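Local coordinates for protein NAD nucleotidase (Haemophilus influenzae, PDB 3ZTV) that hydrolyses NAD in the periplasm to adenosine and nicotinamide riboside, working as a zinc-dependent pyrophosphatase and 5'-nucleotidase, at residues 219-224 with 260-265; 227-232 with 242-247; 436-441 with 508-513; 446-451 with 483-488. All coordinates share one frame; numbering follows the deposited sequence.

Interaction 1. Residues 219-224 with 260-265; sequences IDVIVT and FVMEGW
Ile222 and Val261 lie abreast in two parallel strands, 221-224 and 260-263, whose axes approach to 4.7 Å and whose directions differ by 13°. The bonding follows the parallel pattern: Ile222 embraces Val261, its N giving to Phe260 O at 2.7 Å and its O accepting from Met262 N at 3.2 Å. Phe260 N to Asp220 O and Thr224 N to Met262 O extend the zipper at either end.

Side chains alternate between the two faces. On one, Met262 has CG lodged between its backbone N and carbonyl carbon (chi1 73°), and a further bend at chi2 folds the thioether back over the neighbouring strand. Its CE thereby rests 3.9 Å from both Val221 CG1 and Val223 CG2, bridging two residues of the other strand. On the opposite face Thr224 OG1 comes within 3.6 Å of Val261 CG1, while its hydroxyl is bonded to Asn209 ND2. The methyl CG2 of Thr224 packs 3.8 Å from Glu263 CD, the two side chains crossing almost at right angles. That carboxylate is held by Ser227 OG and by the backbone N atoms of His228 and Tyr229, and it lies about 4 Å from the side chain of Asp20, a zinc ligand, so it belongs to the surroundings of the metal site.

In the six-stranded mixed sheet, strand 198-203 bonds to the far side of 221-224 and strand 249-252 runs antiparallel beyond 258-263. Helix 206-215 covers the face bearing Ile222, Thr224 and Val261.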
# COMPACT_ATOMS: atom_id res chain seq x y z
N ILE A 219 12.68 12.85 -5.97
CA ILE A 219 12.09 13.06 -7.30
C ILE A 219 12.02 14.56 -7.61
O ILE A 219 11.46 15.33 -6.82
CB ILE A 219 10.69 12.40 -7.41
CG1 ILE A 219 10.79 10.89 -7.15
CG2 ILE A 219 10.04 12.70 -8.77
CD1 ILE A 219 9.44 10.18 -7.20
N ASP A 220 12.60 14.95 -8.73
CA ASP A 220 12.79 16.37 -9.07
C ASP A 220 11.68 17.01 -9.90
O ASP A 220 11.31 18.16 -9.66
CB ASP A 220 14.13 16.53 -9.78
CG ASP A 220 15.29 16.09 -8.90
OD1 ASP A 220 15.48 16.68 -7.82
OD2 ASP A 220 16.03 15.15 -9.24
N VAL A 221 11.16 16.27 -10.87
CA VAL A 221 10.12 16.78 -11.78
C VAL A 221 9.08 15.69 -12.00
O VAL A 221 9.44 14.53 -12.25
CB VAL A 221 10.71 17.23 -13.16
CG1 VAL A 221 9.63 17.84 -14.05
CG2 VAL A 221 11.83 18.24 -12.96
N ILE A 222 7.81 16.06 -11.90
CA ILE A 222 6.72 15.11 -12.17
C ILE A 222 5.87 15.61 -13.34
O ILE A 222 5.07 16.55 -13.21
CB ILE A 222 5.84 14.86 -10.93
CG1 ILE A 222 6.69 14.52 -9.70
CG2 ILE A 222 4.81 13.78 -11.23
CD1 ILE A 222 5.91 14.36 -8.41
N VAL A 223 6.05 14.96 -14.48
CA VAL A 223 5.38 15.29 -15.73
C VAL A 223 4.07 14.51 -15.73
O VAL A 223 4.09 13.28 -15.65
CB VAL A 223 6.26 14.89 -16.94
CG1 VAL A 223 5.59 15.25 -18.28
CG2 VAL A 223 7.66 15.52 -16.83
N THR A 224 2.96 15.24 -15.80
CA THR A 224 1.64 14.72 -15.42
C THR A 224 0.70 14.42 -16.59
O THR A 224 0.65 15.16 -17.58
CB THR A 224 0.96 15.72 -14.47
OG1 THR A 224 1.74 15.86 -13.28
CG2 THR A 224 -0.44 15.31 -14.09
N PHE A 260 9.01 19.97 -8.99
CA PHE A 260 8.16 20.68 -9.96
C PHE A 260 7.16 19.72 -10.58
O PHE A 260 7.50 18.57 -10.87
CB PHE A 260 9.04 21.35 -11.02
CG PHE A 260 9.97 22.37 -10.43
CD1 PHE A 260 9.52 23.65 -10.16
CD2 PHE A 260 11.26 22.03 -10.07
CE1 PHE A 260 10.36 24.60 -9.57
CE2 PHE A 260 12.11 22.97 -9.48
CZ PHE A 260 11.66 24.25 -9.24
N VAL A 261 5.92 20.18 -10.74
CA VAL A 261 4.83 19.35 -11.26
C VAL A 261 4.11 20.12 -12.36
O VAL A 261 3.77 21.30 -12.18
CB VAL A 261 3.80 19.04 -10.14
CG1 VAL A 261 2.62 18.23 -10.68
CG2 VAL A 261 4.48 18.35 -8.96
N MET A 262 3.85 19.49 -13.50
CA MET A 262 3.11 20.18 -14.55
C MET A 262 2.42 19.22 -15.51
O MET A 262 2.90 18.11 -15.74
CB MET A 262 4.01 21.15 -15.34
CG MET A 262 5.00 20.51 -16.28
SD MET A 262 6.37 19.65 -15.48
CE MET A 262 7.44 19.43 -16.90
N GLU A 263 1.28 19.66 -16.06
CA GLU A 263 0.51 18.94 -17.07
C GLU A 263 0.39 19.84 -18.30
O GLU A 263 0.68 21.05 -18.23
CB GLU A 263 -0.87 18.59 -16.52
CG GLU A 263 -1.65 17.56 -17.32
CD GLU A 263 -2.84 17.00 -16.57
OE1 GLU A 263 -3.36 17.64 -15.65
OE2 GLU A 263 -3.27 15.88 -16.91
N GLY A 264 -0.05 19.25 -19.42
CA GLY A 264 -0.17 19.95 -20.69
C GLY A 264 -1.58 19.91 -21.27
O GLY A 264 -1.77 19.63 -22.47
N TRP A 265 -2.57 20.22 -20.44
CA TRP A 265 -3.97 20.26 -20.89
C TRP A 265 -4.37 18.88 -21.44
O TRP A 265 -4.16 17.87 -20.76
CB TRP A 265 -4.19 21.41 -21.89
CG TRP A 265 -5.59 21.97 -21.91
CD1 TRP A 265 -6.63 21.62 -21.11
CD2 TRP A 265 -6.08 23.02 -22.77
NE1 TRP A 265 -7.74 22.37 -21.42
CE2 TRP A 265 -7.43 23.24 -22.44
CE3 TRP A 265 -5.50 23.78 -23.79
CZ2 TRP A 265 -8.22 24.19 -23.09
CZ3 TRP A 265 -6.27 24.72 -24.44
CH2 TRP A 265 -7.62 24.91 -24.09

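Interaction 2. Residues 227-232 with 242-247; sequences SHYLYG and PVIYEY
Leu230 O, Gly232 N and Gly232 O carry the backbone bonds that join 227-232 to 242-247. Ile244 N points almost straight at Leu230 O (2.8 Å, 177° at the hydrogen). Gly232 N gives to Tyr245 O, and Tyr247 N returns a bond to Gly232 O, meeting a lone pair in the carbonyl plane. The chain turns a corner at Tyr245, and its N is buried with no partner in the model. Water 1 completes the polar set, accepting from Leu230 N at 3.0 Å and donating to Pro242 O at 2.8 Å.

The aromatic contacts centre on Tyr245. The side chains of Tyr231 and Tyr245 run side by side, but their rings meet obliquely, centroids 5.3 Å apart and planes at 55°. Tyr245 CB stands 4.0 Å from the Tyr231 centroid, over the face, as a CH-pi contact. Tyr229 joins the cluster obliquely. One face of the Tyr229 ring receives Ile244 CG2, 4.2 Å from the centroid, and the other face lies against Ser227 CB. Tyr231 CB abuts the edge of the Tyr247 ring at CD2, 3.8 Å away.

Aliphatic packing is made by Leu230 CD2, which meets Val243 CG2 at 3.7 Å.

Helix 234-238 links the two segments, and its Arg237 forms a salt bridge with Glu246. Tyr231 OH and Ser206 OG of helix 206-215 share a hydrogen bond, and Ile210 of that helix touches Tyr245. Strand 258-263 packs on Tyr231 and Tyr247, while strand 270-278 touches Leu230 and Tyr247.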
# COMPACT_ATOMS: atom_id res chain seq x y z
N SER A 227 -5.48 14.23 -15.51
CA SER A 227 -6.41 15.26 -15.05
C SER A 227 -6.85 16.25 -16.15
O SER A 227 -7.86 16.93 -15.99
CB SER A 227 -5.83 16.01 -13.84
OG SER A 227 -4.41 16.15 -13.89
N HIS A 228 -6.10 16.32 -17.25
CA HIS A 228 -6.46 17.19 -18.38
C HIS A 228 -6.41 18.69 -18.01
O HIS A 228 -7.04 19.53 -18.67
CB HIS A 228 -7.88 16.87 -18.90
CG HIS A 228 -8.04 15.56 -19.63
ND1 HIS A 228 -7.26 14.43 -19.45
CD2 HIS A 228 -8.98 15.21 -20.54
CE1 HIS A 228 -7.72 13.46 -20.23
NE2 HIS A 228 -8.75 13.91 -20.91
N TYR A 229 -5.67 19.05 -16.97
CA TYR A 229 -5.59 20.46 -16.54
C TYR A 229 -4.66 21.28 -17.41
O TYR A 229 -3.52 20.87 -17.70
CB TYR A 229 -5.08 20.56 -15.11
CG TYR A 229 -5.99 20.04 -14.02
CD1 TYR A 229 -7.34 19.80 -14.25
CD2 TYR A 229 -5.49 19.81 -12.75
CE1 TYR A 229 -8.16 19.33 -13.23
CE2 TYR A 229 -6.30 19.35 -11.72
CZ TYR A 229 -7.63 19.11 -11.97
OH TYR A 229 -8.43 18.64 -10.95
N LEU A 230 -5.15 22.47 -17.80
CA LEU A 230 -4.28 23.48 -18.41
C LEU A 230 -3.46 24.15 -17.30
O LEU A 230 -4.02 24.83 -16.43
CB LEU A 230 -5.10 24.53 -19.18
CG LEU A 230 -4.31 25.68 -19.81
CD1 LEU A 230 -3.26 25.21 -20.82
CD2 LEU A 230 -5.25 26.70 -20.45
N TYR A 231 -2.15 23.94 -17.32
CA TYR A 231 -1.24 24.71 -16.46
C TYR A 231 -0.79 25.86 -17.36
O TYR A 231 -0.27 25.65 -18.45
CB TYR A 231 -0.03 23.86 -16.03
CG TYR A 231 -0.24 22.83 -14.92
CD1 TYR A 231 -1.22 21.85 -15.03
CD2 TYR A 231 0.56 22.83 -13.78
CE1 TYR A 231 -1.39 20.89 -14.05
CE2 TYR A 231 0.40 21.87 -12.79
CZ TYR A 231 -0.58 20.91 -12.93
OH TYR A 231 -0.72 19.96 -11.94
N GLY A 232 -1.00 27.09 -16.89
CA GLY A 232 -0.83 28.24 -17.75
C GLY A 232 -0.08 29.41 -17.12
O GLY A 232 0.79 29.24 -16.25
N PRO A 242 -9.01 27.91 -19.82
CA PRO A 242 -9.33 27.34 -18.51
C PRO A 242 -8.09 26.96 -17.69
O PRO A 242 -7.84 25.79 -17.35
CB PRO A 242 -10.17 26.11 -18.87
CG PRO A 242 -9.65 25.70 -20.20
CD PRO A 242 -9.31 26.99 -20.93
N VAL A 243 -7.32 27.98 -17.34
CA VAL A 243 -6.08 27.79 -16.59
C VAL A 243 -6.38 27.37 -15.16
O VAL A 243 -7.10 28.07 -14.44
CB VAL A 243 -5.23 29.07 -16.60
CG1 VAL A 243 -3.99 28.87 -15.74
CG2 VAL A 243 -4.86 29.44 -18.02
N ILE A 244 -5.81 26.24 -14.74
CA ILE A 244 -6.06 25.71 -13.41
C ILE A 244 -4.93 26.07 -12.44
O ILE A 244 -5.17 26.47 -11.30
CB ILE A 244 -6.24 24.18 -13.43
CG1 ILE A 244 -7.34 23.78 -14.42
CG2 ILE A 244 -6.57 23.64 -12.04
CD1 ILE A 244 -8.69 24.44 -14.15
N TYR A 245 -3.69 25.93 -12.91
CA TYR A 245 -2.50 26.18 -12.11
C TYR A 245 -1.47 26.91 -12.96
O TYR A 245 -1.55 26.88 -14.19
CB TYR A 245 -1.88 24.85 -11.69
CG TYR A 245 -2.68 24.04 -10.71
CD1 TYR A 245 -3.04 24.56 -9.47
CD2 TYR A 245 -3.03 22.72 -10.99
CE1 TYR A 245 -3.75 23.81 -8.56
CE2 TYR A 245 -3.74 21.96 -10.08
CZ TYR A 245 -4.10 22.50 -8.87
OH TYR A 245 -4.81 21.74 -7.96
N GLU A 246 -0.49 27.53 -12.30
CA GLU A 246 0.67 28.09 -13.00
C GLU A 246 1.58 26.98 -13.55
O GLU A 246 1.76 25.94 -12.91
CB GLU A 246 1.45 29.01 -12.05
CG GLU A 246 2.51 29.86 -12.72
CD GLU A 246 1.94 31.02 -13.51
OE1 GLU A 246 0.78 31.42 -13.27
OE2 GLU A 246 2.67 31.55 -14.37
N TYR A 247 2.14 27.22 -14.73
CA TYR A 247 3.08 26.30 -15.34
C TYR A 247 4.51 26.66 -14.91
O TYR A 247 5.00 27.72 -15.28
CB TYR A 247 2.97 26.38 -16.87
CG TYR A 247 3.82 25.34 -17.57
CD1 TYR A 247 5.15 25.61 -17.87
CD2 TYR A 247 3.31 24.09 -17.89
CE1 TYR A 247 5.96 24.65 -18.45
CE2 TYR A 247 4.10 23.13 -18.50
CZ TYR A 247 5.43 23.41 -18.76
OH TYR A 247 6.25 22.48 -19.34
O HOH W 1 -8.05 23.01 -17.69

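Interaction 3. Residues 436-441 with 508-513; sequences LYTYKM and RYLVGT
Tyr439 and Val511 form the middle of three hydrogen-bonded antiparallel pairs, with Val511 N to Tyr439 O at 2.8 Å and Tyr439 N to Val511 O at 2.9 Å. Tyr437 with Thr513 and Met441 with Tyr509 repeat this reciprocal pair of hydrogen bonds on either side, giving six backbone bonds between strands whose directions differ by 168°. Thr438-Gly512 and Lys440-Leu510 are the intervening non-hydrogen-bonded pairs.

One side chain adds to this set. Lys440 NZ reaches Arg508 O at 3.2 Å, but from 53° above the carbonyl plane and hence not on a lone pair. The lysine leaves with CG anti to its backbone N and then bends at chi2 (74°), which carries its methylenes across Arg508. CG thus sits over one face of the guanidinium, 3.3 Å from Arg508 NH2, the two chains crossing at about a right angle. The like-charged ends stay apart, with Lys440 NZ 5.3 Å from Arg508 NH1, and the arginine is paired with Glu537.

Apolar packing follows the two faces. Met441 CG touches Val511 CG2 at 3.6 Å, while on the opposite face Thr438 CB meets Leu510 CD1 at 3.9 Å.

The pair belongs to the five-stranded mixed sheet of the 5'-nucleotidase C-terminal domain, where 435-442 runs between 508-514 and 539-544. Strand 508-514 leads directly into residues 516-522, of which Tyr516 and Asp522 line the bound adenosine and the rest probably take part in substrate binding; Tyr439 OH bonds to Ala518 O there, and the adenosine lies about 9 Å from the Thr513 side chain.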
# COMPACT_ATOMS: atom_id res chain seq x y z
N LEU A 436 -19.30 10.30 -20.41
CA LEU A 436 -19.90 9.68 -19.23
C LEU A 436 -19.26 10.24 -17.96
O LEU A 436 -18.03 10.32 -17.85
CB LEU A 436 -19.72 8.17 -19.30
CG LEU A 436 -20.26 7.34 -18.14
CD1 LEU A 436 -21.77 7.41 -18.06
CD2 LEU A 436 -19.82 5.90 -18.31
N TYR A 437 -20.10 10.60 -16.99
CA TYR A 437 -19.69 11.22 -15.73
C TYR A 437 -20.30 10.40 -14.59
O TYR A 437 -21.48 10.03 -14.67
CB TYR A 437 -20.21 12.66 -15.67
CG TYR A 437 -19.49 13.53 -14.66
CD1 TYR A 437 -19.78 13.44 -13.30
CD2 TYR A 437 -18.50 14.41 -15.06
CE1 TYR A 437 -19.10 14.21 -12.37
CE2 TYR A 437 -17.82 15.19 -14.14
CZ TYR A 437 -18.13 15.09 -12.80
OH TYR A 437 -17.46 15.86 -11.87
N THR A 438 -19.55 10.10 -13.53
CA THR A 438 -20.12 9.34 -12.41
C THR A 438 -20.07 10.07 -11.08
O THR A 438 -19.20 10.90 -10.84
CB THR A 438 -19.46 7.94 -12.23
OG1 THR A 438 -18.10 8.09 -11.78
CG2 THR A 438 -19.49 7.13 -13.52
N TYR A 439 -21.03 9.72 -10.22
CA TYR A 439 -21.06 10.13 -8.82
C TYR A 439 -21.31 8.90 -7.96
O TYR A 439 -21.97 7.95 -8.39
CB TYR A 439 -22.19 11.11 -8.55
CG TYR A 439 -22.03 12.49 -9.14
CD1 TYR A 439 -21.03 13.34 -8.69
CD2 TYR A 439 -22.90 12.96 -10.12
CE1 TYR A 439 -20.88 14.61 -9.22
CE2 TYR A 439 -22.77 14.23 -10.65
CZ TYR A 439 -21.75 15.05 -10.18
OH TYR A 439 -21.60 16.31 -10.70
N LYS A 440 -20.80 8.93 -6.73
CA LYS A 440 -21.11 7.91 -5.74
C LYS A 440 -22.07 8.56 -4.75
O LYS A 440 -21.69 9.50 -4.05
CB LYS A 440 -19.83 7.47 -5.02
CG LYS A 440 -20.02 6.34 -4.02
CD LYS A 440 -20.24 5.01 -4.72
CE LYS A 440 -20.14 3.86 -3.73
NZ LYS A 440 -20.46 2.55 -4.36
N MET A 441 -23.32 8.10 -4.72
CA MET A 441 -24.38 8.86 -4.06
C MET A 441 -25.45 7.96 -3.46
O MET A 441 -25.79 6.92 -4.02
CB MET A 441 -25.01 9.84 -5.06
CG MET A 441 -25.58 9.18 -6.31
SD MET A 441 -26.09 10.32 -7.63
CE MET A 441 -27.45 11.18 -6.86
N ARG A 508 -25.01 3.64 -0.91
CA ARG A 508 -24.31 4.50 -1.85
C ARG A 508 -24.13 3.78 -3.18
O ARG A 508 -23.46 2.75 -3.26
CB ARG A 508 -22.96 4.95 -1.28
CG ARG A 508 -23.09 5.88 -0.08
CD ARG A 508 -21.74 6.20 0.56
NE ARG A 508 -20.97 7.18 -0.20
CZ ARG A 508 -19.73 6.98 -0.64
NH1 ARG A 508 -19.11 5.84 -0.39
NH2 ARG A 508 -19.10 7.93 -1.32
N TYR A 509 -24.77 4.31 -4.22
CA TYR A 509 -24.71 3.74 -5.56
C TYR A 509 -23.70 4.48 -6.43
O TYR A 509 -23.52 5.69 -6.28
CB TYR A 509 -26.09 3.84 -6.23
CG TYR A 509 -27.16 3.03 -5.54
CD1 TYR A 509 -27.93 3.58 -4.52
CD2 TYR A 509 -27.40 1.71 -5.90
CE1 TYR A 509 -28.90 2.83 -3.88
CE2 TYR A 509 -28.37 0.96 -5.27
CZ TYR A 509 -29.12 1.52 -4.26
OH TYR A 509 -30.09 0.76 -3.63
N LEU A 510 -23.05 3.76 -7.34
CA LEU A 510 -22.26 4.42 -8.37
C LEU A 510 -23.19 4.69 -9.55
O LEU A 510 -23.71 3.76 -10.17
CB LEU A 510 -21.06 3.59 -8.80
CG LEU A 510 -20.11 4.28 -9.79
CD1 LEU A 510 -19.46 5.50 -9.17
CD2 LEU A 510 -19.05 3.31 -10.26
N VAL A 511 -23.39 5.98 -9.82
CA VAL A 511 -24.37 6.44 -10.78
C VAL A 511 -23.67 7.11 -11.96
O VAL A 511 -22.81 7.99 -11.77
CB VAL A 511 -25.33 7.45 -10.12
CG1 VAL A 511 -26.26 8.07 -11.16
CG2 VAL A 511 -26.12 6.77 -8.99
N GLY A 512 -24.02 6.69 -13.17
CA GLY A 512 -23.48 7.32 -14.37
C GLY A 512 -24.51 8.18 -15.07
O GLY A 512 -25.69 7.84 -15.12
N THR A 513 -24.07 9.30 -15.62
CA THR A 513 -24.95 10.18 -16.39
C THR A 513 -24.09 10.90 -17.44
O THR A 513 -22.90 10.62 -17.54
CB THR A 513 -25.70 11.14 -15.46
OG1 THR A 513 -26.74 11.80 -16.19
CG2 THR A 513 -24.76 12.17 -14.87

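Interaction 4. Residues 446-451 with 483-488; sequences VKQVLE and EGKRLV
The carboxylate of Glu451 is bonded by two successive backbone N-H groups: Arg486 N meets the syn lone pair of OE1 almost straight (2.9 Å, 175°), and Leu487 N meets OE2 on the syn side, 33° out of the carboxylate plane. A second flat group, the Arg486 guanidinium, has water 3 in plane at its edge. The contact fastens helix 443-460 of the 5'-nucleotidase C-terminal domain to the loop of the beta hairpin formed by strands 472-477 and 487-493.

A bend at chi2 of Glu451 (-82°) turns the acid from the helix toward this loop. OE1 takes three bonds in all: besides Arg486 N, water 3 and water 4 each donate to it at 2.8 Å. Water 4 also donates to Gly484 O; water 3 also donates to Glu451 O and accepts from Arg486 NH1, which has a second partner in Gln455, while NE bonds to Glu478 O. So many donors around a buried carboxylate probably keep it ionised.

Leu487 packs beside the acid, its CB 3.2 Å from Glu451 OE2. The branch CD1 reaches on to the helix, 3.9 Å from Lys447 CB and 4.3 Å from Leu450 CB. Lys447 itself sends NZ to Asp505.

Gln448 and Lys485 cross at about a right angle. Gln448 NE2, bonded also to Asp452 OD1, donates to water 2 at 3.0 Å, and that same water accepts from Lys485 NZ at 2.9 Å.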
# COMPACT_ATOMS: atom_id res chain seq x y z
N VAL A 446 -30.58 9.77 -5.34
CA VAL A 446 -31.01 9.26 -6.64
C VAL A 446 -32.49 9.58 -6.83
O VAL A 446 -32.90 10.07 -7.88
CB VAL A 446 -30.77 7.75 -6.79
CG1 VAL A 446 -31.34 7.24 -8.13
CG2 VAL A 446 -29.27 7.43 -6.69
N LYS A 447 -33.29 9.32 -5.80
CA LYS A 447 -34.70 9.68 -5.84
C LYS A 447 -34.86 11.17 -6.11
O LYS A 447 -35.65 11.58 -6.97
CB LYS A 447 -35.41 9.31 -4.53
CG LYS A 447 -35.62 7.81 -4.32
CD LYS A 447 -36.32 7.53 -2.99
CE LYS A 447 -36.69 6.07 -2.83
NZ LYS A 447 -37.20 5.76 -1.45
N GLN A 448 -34.11 11.99 -5.38
CA GLN A 448 -34.23 13.44 -5.51
C GLN A 448 -33.88 13.94 -6.92
O GLN A 448 -34.55 14.83 -7.44
CB GLN A 448 -33.39 14.17 -4.46
CG GLN A 448 -33.69 15.65 -4.40
CD GLN A 448 -35.15 15.92 -4.06
OE1 GLN A 448 -35.63 15.55 -2.99
NE2 GLN A 448 -35.85 16.59 -4.97
N VAL A 449 -32.85 13.39 -7.54
CA VAL A 449 -32.50 13.87 -8.87
C VAL A 449 -33.58 13.52 -9.90
O VAL A 449 -33.85 14.31 -10.80
CB VAL A 449 -31.08 13.44 -9.34
CG1 VAL A 449 -31.05 11.98 -9.74
CG2 VAL A 449 -30.61 14.32 -10.50
N LEU A 450 -34.23 12.36 -9.75
CA LEU A 450 -35.37 12.01 -10.60
C LEU A 450 -36.51 13.00 -10.38
O LEU A 450 -37.15 13.44 -11.34
CB LEU A 450 -35.85 10.59 -10.34
CG LEU A 450 -34.87 9.46 -10.69
CD1 LEU A 450 -35.43 8.10 -10.28
CD2 LEU A 450 -34.53 9.49 -12.17
N GLU A 451 -36.76 13.35 -9.13
CA GLU A 451 -37.79 14.33 -8.82
C GLU A 451 -37.45 15.69 -9.46
O GLU A 451 -38.32 16.35 -10.04
CB GLU A 451 -37.98 14.48 -7.30
CG GLU A 451 -38.48 13.22 -6.58
CD GLU A 451 -40.00 13.03 -6.65
OE1 GLU A 451 -40.71 13.91 -7.18
OE2 GLU A 451 -40.48 11.98 -6.14
N GLU A 483 -46.89 15.36 -0.12
CA GLU A 483 -45.53 15.69 0.29
C GLU A 483 -44.72 16.33 -0.83
O GLU A 483 -43.52 16.60 -0.68
CB GLU A 483 -44.82 14.44 0.82
CG GLU A 483 -45.46 13.84 2.07
CD GLU A 483 -45.34 14.74 3.28
OE1 GLU A 483 -44.51 15.68 3.25
OE2 GLU A 483 -46.07 14.51 4.27
N GLY A 484 -45.37 16.56 -1.97
CA GLY A 484 -44.72 17.21 -3.10
C GLY A 484 -43.93 16.28 -4.00
O GLY A 484 -43.18 16.74 -4.87
N LYS A 485 -44.11 14.97 -3.81
CA LYS A 485 -43.33 13.97 -4.55
C LYS A 485 -44.13 13.31 -5.67
O LYS A 485 -45.32 13.04 -5.53
CB LYS A 485 -42.83 12.89 -3.59
CG LYS A 485 -41.98 13.42 -2.45
CD LYS A 485 -40.66 14.01 -2.95
CE LYS A 485 -39.81 14.54 -1.80
NZ LYS A 485 -38.42 14.89 -2.22
N ARG A 486 -43.46 13.05 -6.79
CA ARG A 486 -44.08 12.35 -7.91
C ARG A 486 -43.75 10.85 -7.95
O ARG A 486 -44.49 10.06 -8.53
CB ARG A 486 -43.68 12.99 -9.25
CG ARG A 486 -44.20 14.41 -9.46
CD ARG A 486 -43.95 14.88 -10.89
NE ARG A 486 -44.55 16.19 -11.15
CZ ARG A 486 -43.98 17.35 -10.85
NH1 ARG A 486 -42.79 17.39 -10.27
NH2 ARG A 486 -44.61 18.49 -11.14
N LEU A 487 -42.63 10.46 -7.34
CA LEU A 487 -42.23 9.05 -7.39
C LEU A 487 -43.17 8.13 -6.63
O LEU A 487 -43.60 8.44 -5.52
CB LEU A 487 -40.79 8.87 -6.89
CG LEU A 487 -39.69 9.33 -7.85
CD1 LEU A 487 -38.34 9.29 -7.15
CD2 LEU A 487 -39.66 8.48 -9.11
N VAL A 488 -43.48 6.99 -7.25
CA VAL A 488 -44.33 5.97 -6.67
C VAL A 488 -43.49 4.77 -6.22
O VAL A 488 -43.67 4.24 -5.13
CB VAL A 488 -45.41 5.50 -7.67
CG1 VAL A 488 -46.17 4.29 -7.14
CG2 VAL A 488 -46.37 6.65 -7.97
O HOH W 2 -38.77 16.96 -4.18
O HOH W 3 -40.94 15.41 -9.50
O HOH W 4 -40.67 16.45 -6.11

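From the N terminus, residues 219-224 open the first of the loops considered here, which residues 260-265 close in interaction 1. Interaction 2 lies wholly within that loop, tying 227-232 to 242-247. The two touch where Glu263 CB packs on Tyr231 CE1, joining the six-stranded sheet of the metallophosphoesterase part to the segment after strand 221-224. The second half of the chain repeats the nesting. Interaction 3 closes the loop from 436-441 to 508-513, and interaction 4 lies within it; Met441 and Val511 pack against Val446, so the five-stranded sheet, helix 443-460 and the 472-493 hairpin of the C-terminal domain are joined. No loops cross. The centres of interactions 1 and 4 are about 45 Å apart.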